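Local coordinates for uncharacterized HDOD domain protein (Geobacter sulfurreducens, PDB 3HC1) that is of unknown function but binds a pair of iron ions and probably acts as a metal-dependent phosphohydrolase of the HDOD family, at residues A[150-155]-A[236-241]; A[216-221]-A[247-252]. All blocks are in the same frame, centred on the assembly; numbering follows the deposited sequence.

Contact 1 (A[150-155]-A[236-241]). With FE (Fe (III) ion), chain C; FE (Fe (III) ion), chain B.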
loop_
_atom_site.group_PDB
_atom_site.type_symbol
_atom_site.label_atom_id
_atom_site.label_comp_id
_atom_site.label_asym_id
_atom_site.label_seq_id
_atom_site.Cartn_x
_atom_site.Cartn_y
_atom_site.Cartn_z
ATOM N N LEU A 150 -1.405 -0.812 -0.541
ATOM C CA LEU A 150 -1.461 0.370 -1.403
ATOM C C LEU A 150 -1.655 1.649 -0.587
ATOM O O LEU A 150 -1.237 2.722 -1.034
ATOM C CB LEU A 150 -2.591 0.220 -2.425
ATOM C CG LEU A 150 -2.604 1.160 -3.631
ATOM C CD1 LEU A 150 -1.275 1.310 -4.315
ATOM C CD2 LEU A 150 -3.650 0.648 -4.643
ATOM N N LEU A 151 -2.270 1.550 0.613
ATOM C CA LEU A 151 -2.531 2.719 1.426
ATOM C C LEU A 151 -1.475 2.960 2.505
ATOM O O LEU A 151 -1.595 3.920 3.275
ATOM C CB LEU A 151 -3.892 2.603 2.142
ATOM C CG LEU A 151 -5.101 2.597 1.180
ATOM C CD1 LEU A 151 -6.356 2.252 1.945
ATOM C CD2 LEU A 151 -5.178 3.999 0.555
ATOM N N HIS A 152 -0.490 2.063 2.626
ATOM C CA HIS A 152 0.424 2.090 3.790
ATOM C C HIS A 152 1.169 3.428 4.045
ATOM O O HIS A 152 1.332 3.869 5.178
ATOM C CB HIS A 152 1.378 0.893 3.818
ATOM C CG HIS A 152 2.617 1.074 2.972
ATOM N ND1 HIS A 152 2.576 1.004 1.600
ATOM C CD2 HIS A 152 3.911 1.317 3.295
ATOM C CE1 HIS A 152 3.778 1.247 1.109
ATOM N NE2 HIS A 152 4.611 1.413 2.115
ATOM N N ASP A 153 1.614 4.039 2.949
ATOM C CA ASP A 153 2.297 5.294 2.951
ATOM C C ASP A 153 1.428 6.491 2.585
ATOM O O ASP A 153 1.953 7.544 2.163
ATOM C CB ASP A 153 3.503 5.195 2.008
ATOM C CG ASP A 153 4.724 4.592 2.705
ATOM O OD1 ASP A 153 4.708 4.543 3.958
ATOM O OD2 ASP A 153 5.662 4.150 2.008
ATOM N N VAL A 154 0.109 6.369 2.770
ATOM C CA VAL A 154 -0.783 7.497 2.443
ATOM C C VAL A 154 -0.395 8.766 3.247
ATOM O O VAL A 154 -0.577 9.874 2.788
ATOM C CB VAL A 154 -2.276 7.102 2.632
ATOM C CG1 VAL A 154 -2.616 6.920 4.135
ATOM C CG2 VAL A 154 -3.153 8.086 2.021
ATOM N N GLY A 155 0.214 8.596 4.417
ATOM C CA GLY A 155 0.753 9.727 5.167
ATOM C C GLY A 155 1.875 10.513 4.507
ATOM O O GLY A 155 1.963 11.722 4.735
ATOM N N PHE A 236 6.530 -6.457 5.855
ATOM C CA PHE A 236 7.538 -7.202 5.081
ATOM C C PHE A 236 7.669 -6.659 3.665
ATOM O O PHE A 236 8.788 -6.371 3.179
ATOM C CB PHE A 236 7.303 -8.729 5.062
ATOM C CG PHE A 236 8.287 -9.462 4.238
ATOM C CD1 PHE A 236 8.121 -9.565 2.882
ATOM C CD2 PHE A 236 9.454 -9.948 4.814
ATOM C CE1 PHE A 236 9.048 -10.169 2.105
ATOM C CE2 PHE A 236 10.393 -10.563 4.036
ATOM C CZ PHE A 236 10.196 -10.675 2.690
ATOM N N ALA A 237 6.537 -6.496 2.996
ATOM C CA ALA A 237 6.541 -5.997 1.621
ATOM C C ALA A 237 7.206 -4.619 1.489
ATOM O O ALA A 237 7.910 -4.359 0.508
ATOM C CB ALA A 237 5.127 -6.015 1.005
ATOM N N ASP A 238 7.036 -3.762 2.479
ATOM C CA ASP A 238 7.627 -2.453 2.432
ATOM C C ASP A 238 9.148 -2.546 2.539
ATOM O O ASP A 238 9.882 -1.961 1.735
ATOM C CB ASP A 238 7.067 -1.539 3.527
ATOM C CG ASP A 238 7.829 -0.266 3.629
ATOM O OD1 ASP A 238 7.867 0.429 2.616
ATOM O OD2 ASP A 238 8.434 0.034 4.675
ATOM N N GLU A 239 9.629 -3.276 3.539
ATOM C CA GLU A 239 11.060 -3.480 3.697
ATOM C C GLU A 239 11.694 -4.158 2.449
ATOM O O GLU A 239 12.750 -3.733 1.955
ATOM C CB GLU A 239 11.381 -4.222 5.010
ATOM C CG GLU A 239 12.878 -4.164 5.314
ATOM C CD GLU A 239 13.229 -4.477 6.719
ATOM O OE1 GLU A 239 12.376 -5.071 7.360
ATOM O OE2 GLU A 239 14.328 -4.098 7.192
ATOM N N TYR A 240 10.995 -5.138 1.889
ATOM C CA TYR A 240 11.443 -5.825 0.700
ATOM C C TYR A 240 11.602 -4.843 -0.465
ATOM O O TYR A 240 12.673 -4.769 -1.072
ATOM C CB TYR A 240 10.491 -6.963 0.289
ATOM C CG TYR A 240 10.973 -7.652 -0.949
ATOM C CD1 TYR A 240 10.653 -7.169 -2.216
ATOM C CD2 TYR A 240 11.805 -8.752 -0.865
ATOM C CE1 TYR A 240 11.150 -7.777 -3.330
ATOM C CE2 TYR A 240 12.304 -9.352 -1.966
ATOM C CZ TYR A 240 11.977 -8.892 -3.193
ATOM O OH TYR A 240 12.520 -9.520 -4.281
ATOM N N CYS A 241 10.539 -4.082 -0.752
ATOM C CA CYS A 241 10.543 -3.084 -1.809
ATOM C C CYS A 241 11.641 -2.050 -1.608
ATOM O O CYS A 241 12.329 -1.717 -2.554
ATOM C CB CYS A 241 9.201 -2.435 -1.935
ATOM S SG CYS A 241 8.002 -3.552 -2.745
HETATM FE FE FE C . 6.716 2.358 2.447
HETATM FE FE FE B . 6.301 3.973 5.312
HETATM O O HOH W 1 6.676 2.339 4.435
#
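The chain C iron is gripped by H152 NE2 and D153 OD2 from one segment and by D238 OD1 from the other. The ion binds D238 OD1 at 2.3 Å and H152 NE2 at 2.3 Å. These two bonds stand at about a right angle to each other at the metal. NE2 and OD1 are therefore near each other as co-ligands, not as hydrogen-bond partners. The two side chains cross at about a right angle, with the imidazole and carboxylate planes 52° apart. D153 OD2 binds the same iron at 2.1 Å, almost straight across from D238 OD1. The two carboxylates thus clasp the ion from opposite sides. With H122 these residues give the H...HD...D signature of HD domains: H152 and D153 come from the turn before helix 154-162, D238 from helix 229-243. E249 and water 1 are the remaining ligands of this iron. D153 also reaches the second metal. Its OD1 binds the chain B iron at 2.2 Å, so one carboxylate bridges the pair, and water 1 makes a second bridge. The H152 ring is held at both nitrogens: NE2 by the iron and ND1 by the backbone O of G149, which together fix its rotation. Its CG sits between the backbone N and the carbonyl carbon (chi1 84°), which swings NE2 round to the metal. D153 CB lies over the centre of one face of the H152 ring, 3.9 Å above it. D238 CG is anti to its backbone N (chi1 170°), carrying the carboxylate off the helix toward the iron.

Contact 2 (A[216-221]-A[247-252]). With FE (Fe (III) ion), chain B; FE (Fe (III) ion), chain C.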
loop_
_atom_site.group_PDB
_atom_site.type_symbol
_atom_site.label_atom_id
_atom_site.label_comp_id
_atom_site.label_asym_id
_atom_site.label_seq_id
_atom_site.Cartn_x
_atom_site.Cartn_y
_atom_site.Cartn_z
ATOM N N TYR A 216 1.695 0.958 11.997
ATOM C CA TYR A 216 2.683 0.001 12.517
ATOM C C TYR A 216 3.613 -0.601 11.479
ATOM O O TYR A 216 4.457 -1.441 11.823
ATOM C CB TYR A 216 1.980 -1.135 13.253
ATOM C CG TYR A 216 1.147 -0.755 14.462
ATOM C CD1 TYR A 216 1.717 -0.154 15.586
ATOM C CD2 TYR A 216 -0.203 -1.089 14.517
ATOM C CE1 TYR A 216 0.915 0.159 16.732
ATOM C CE2 TYR A 216 -0.998 -0.803 15.636
ATOM C CZ TYR A 216 -0.447 -0.171 16.715
ATOM O OH TYR A 216 -1.272 0.064 17.771
ATOM N N HIS A 217 3.478 -0.172 10.224
ATOM C CA HIS A 217 4.180 -0.828 9.127
ATOM C C HIS A 217 5.681 -0.744 9.160
ATOM O O HIS A 217 6.325 -1.542 8.476
ATOM C CB HIS A 217 3.641 -0.427 7.767
ATOM C CG HIS A 217 4.010 0.962 7.336
ATOM N ND1 HIS A 217 3.172 2.051 7.501
ATOM C CD2 HIS A 217 5.080 1.409 6.639
ATOM C CE1 HIS A 217 3.747 3.121 6.981
ATOM N NE2 HIS A 217 4.942 2.775 6.542
ATOM N N HIS A 218 6.240 0.197 9.937
ATOM C CA HIS A 218 7.710 0.265 10.136
ATOM C C HIS A 218 8.197 -0.488 11.366
ATOM O O HIS A 218 9.387 -0.548 11.583
ATOM C CB HIS A 218 8.227 1.733 10.132
ATOM C CG HIS A 218 8.173 2.371 8.782
ATOM N ND1 HIS A 218 9.102 2.090 7.802
ATOM C CD2 HIS A 218 7.305 3.266 8.227
ATOM C CE1 HIS A 218 8.777 2.736 6.691
ATOM N NE2 HIS A 218 7.713 3.488 6.921
ATOM N N ASP A 219 7.302 -1.086 12.164
ATOM C CA ASP A 219 7.728 -2.009 13.213
ATOM C C ASP A 219 6.621 -2.963 13.608
ATOM O O ASP A 219 5.817 -2.665 14.483
ATOM C CB ASP A 219 8.225 -1.285 14.433
ATOM C CG ASP A 219 8.877 -2.236 15.462
ATOM O OD1 ASP A 219 9.133 -3.457 15.187
ATOM O OD2 ASP A 219 9.116 -1.723 16.550
ATOM N N ILE A 220 6.588 -4.095 12.924
ATOM C CA ILE A 220 5.560 -5.130 13.152
ATOM C C ILE A 220 5.507 -5.550 14.626
ATOM O O ILE A 220 4.453 -5.906 15.124
ATOM C CB ILE A 220 5.760 -6.317 12.196
ATOM C CG1 ILE A 220 4.587 -7.315 12.277
ATOM C CG2 ILE A 220 7.101 -7.017 12.446
ATOM C CD1 ILE A 220 3.194 -6.673 12.071
ATOM N N GLU A 221 6.639 -5.457 15.332
ATOM C CA GLU A 221 6.727 -5.916 16.702
ATOM C C GLU A 221 5.951 -5.042 17.663
ATOM O O GLU A 221 5.641 -5.494 18.776
ATOM C CB GLU A 221 8.195 -6.143 17.138
ATOM C CG GLU A 221 8.912 -7.145 16.168
ATOM C CD GLU A 221 10.261 -7.634 16.645
ATOM O OE1 GLU A 221 11.222 -6.849 16.624
ATOM O OE2 GLU A 221 10.355 -8.818 17.013
ATOM N N GLY A 247 11.493 1.621 -3.830
ATOM C CA GLY A 247 11.193 2.492 -2.700
ATOM C C GLY A 247 12.013 3.752 -2.612
ATOM O O GLY A 247 12.799 4.113 -3.540
ATOM N N PHE A 248 11.817 4.461 -1.517
ATOM C CA PHE A 248 12.476 5.771 -1.366
ATOM C C PHE A 248 12.765 6.119 0.064
ATOM O O PHE A 248 13.375 7.134 0.316
ATOM C CB PHE A 248 11.573 6.895 -1.972
ATOM C CG PHE A 248 10.251 7.067 -1.240
ATOM C CD1 PHE A 248 9.203 6.230 -1.513
ATOM C CD2 PHE A 248 10.103 8.037 -0.227
ATOM C CE1 PHE A 248 7.967 6.337 -0.799
ATOM C CE2 PHE A 248 8.904 8.160 0.475
ATOM C CZ PHE A 248 7.833 7.313 0.192
ATOM N N GLU A 249 12.216 5.368 1.029
ATOM C CA GLU A 249 12.216 5.831 2.398
ATOM C C GLU A 249 13.540 5.586 3.084
ATOM O O GLU A 249 13.756 6.095 4.163
ATOM C CB GLU A 249 11.065 5.172 3.185
ATOM C CG GLU A 249 9.687 5.615 2.697
ATOM C CD GLU A 249 8.646 4.634 3.105
ATOM O OE1 GLU A 249 8.601 3.568 2.501
ATOM O OE2 GLU A 249 7.920 4.913 4.068
ATOM N N GLY A 250 14.423 4.796 2.487
ATOM C CA GLY A 250 15.773 4.572 3.025
ATOM C C GLY A 250 15.836 3.440 4.035
ATOM O O GLY A 250 14.814 2.912 4.470
ATOM N N HIS A 251 17.054 3.037 4.386
ATOM C CA HIS A 251 17.236 1.833 5.232
ATOM C C HIS A 251 18.632 1.851 5.747
ATOM O O HIS A 251 19.539 2.241 5.045
ATOM C CB HIS A 251 17.021 0.554 4.406
ATOM C CG HIS A 251 16.795 -0.684 5.224
ATOM N ND1 HIS A 251 17.807 -1.307 5.927
ATOM C CD2 HIS A 251 15.688 -1.455 5.392
ATOM C CE1 HIS A 251 17.318 -2.365 6.552
ATOM N NE2 HIS A 251 16.036 -2.473 6.253
ATOM N N LYS A 252 18.798 1.421 6.987
ATOM C CA LYS A 252 20.128 1.252 7.535
ATOM C C LYS A 252 20.890 0.182 6.786
ATOM O O LYS A 252 20.289 -0.701 6.167
ATOM C CB LYS A 252 20.088 0.955 9.040
ATOM C CG LYS A 252 19.598 -0.431 9.443
ATOM C CD LYS A 252 19.218 -0.470 10.926
ATOM C CE LYS A 252 19.071 -1.898 11.459
ATOM N NZ LYS A 252 18.405 -2.812 10.478
HETATM FE FE FE B . 6.301 3.973 5.312
HETATM FE FE FE C . 6.716 2.358 2.447
HETATM O O HOH W 1 6.676 2.339 4.435
#
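The second half of the two-iron centre of this HDOD protein is built here from two loops, one before and one after helix 229-243 in the chain. Adjacent histidines H217 and H218, in a type I turn after helix 208-216, face E249 across the chain B iron. This ion binds H217 NE2 at 2.2 Å and H218 NE2 at 2.2 Å. E249 OE2 is bound at 2.2 Å, nearly opposite H217 NE2 and at about a right angle to H218 NE2. H218 therefore makes the closer approach, with its NE2 3.2 Å from E249 OE2. That oxygen lies at the edge of the H218 ring, in its plane, while the ring and carboxylate planes stand 75° apart. The two imidazoles also touch each other: H217 CD2 sits over the rim of one H218 face, 3.2 Å above it. E249 is extended beyond CG, which carries its carboxylate out to the metals, and OE1 binds the chain C iron at 2.2 Å. E249 CG lies over one face of the F248 ring, toward its rim. D153, H193 and water 1 fill the other positions on the chain B iron. With one oxygen on each ion, E249 ties the metals together, and the two positive ions probably draw electron density from the shared carboxylate and offset its repulsion with D153, the other bridging acid.

Contacts 1 and 2 build one centre, and their segments alternate along the chain. Both reach both irons and share water 1. Contact 1 is deep in the core and pairs a turn with a helix; two of its three ligands to the chain C iron are carboxylates. Contact 2 is farther from the centre and joins two loops; H217 and E249 are buried, and H218 is exposed. It gives the chain B iron two histidines and one carboxylate. Each contact supplies one bridging carboxylate, D153 or E249. The ring of H217 packs edge-to-face with that of H152. Away from the metals, E239 OE2 probably hydrogen-bonds H251 NE2 (2.5 Å), joining helix 229-243 to the loop 247-252.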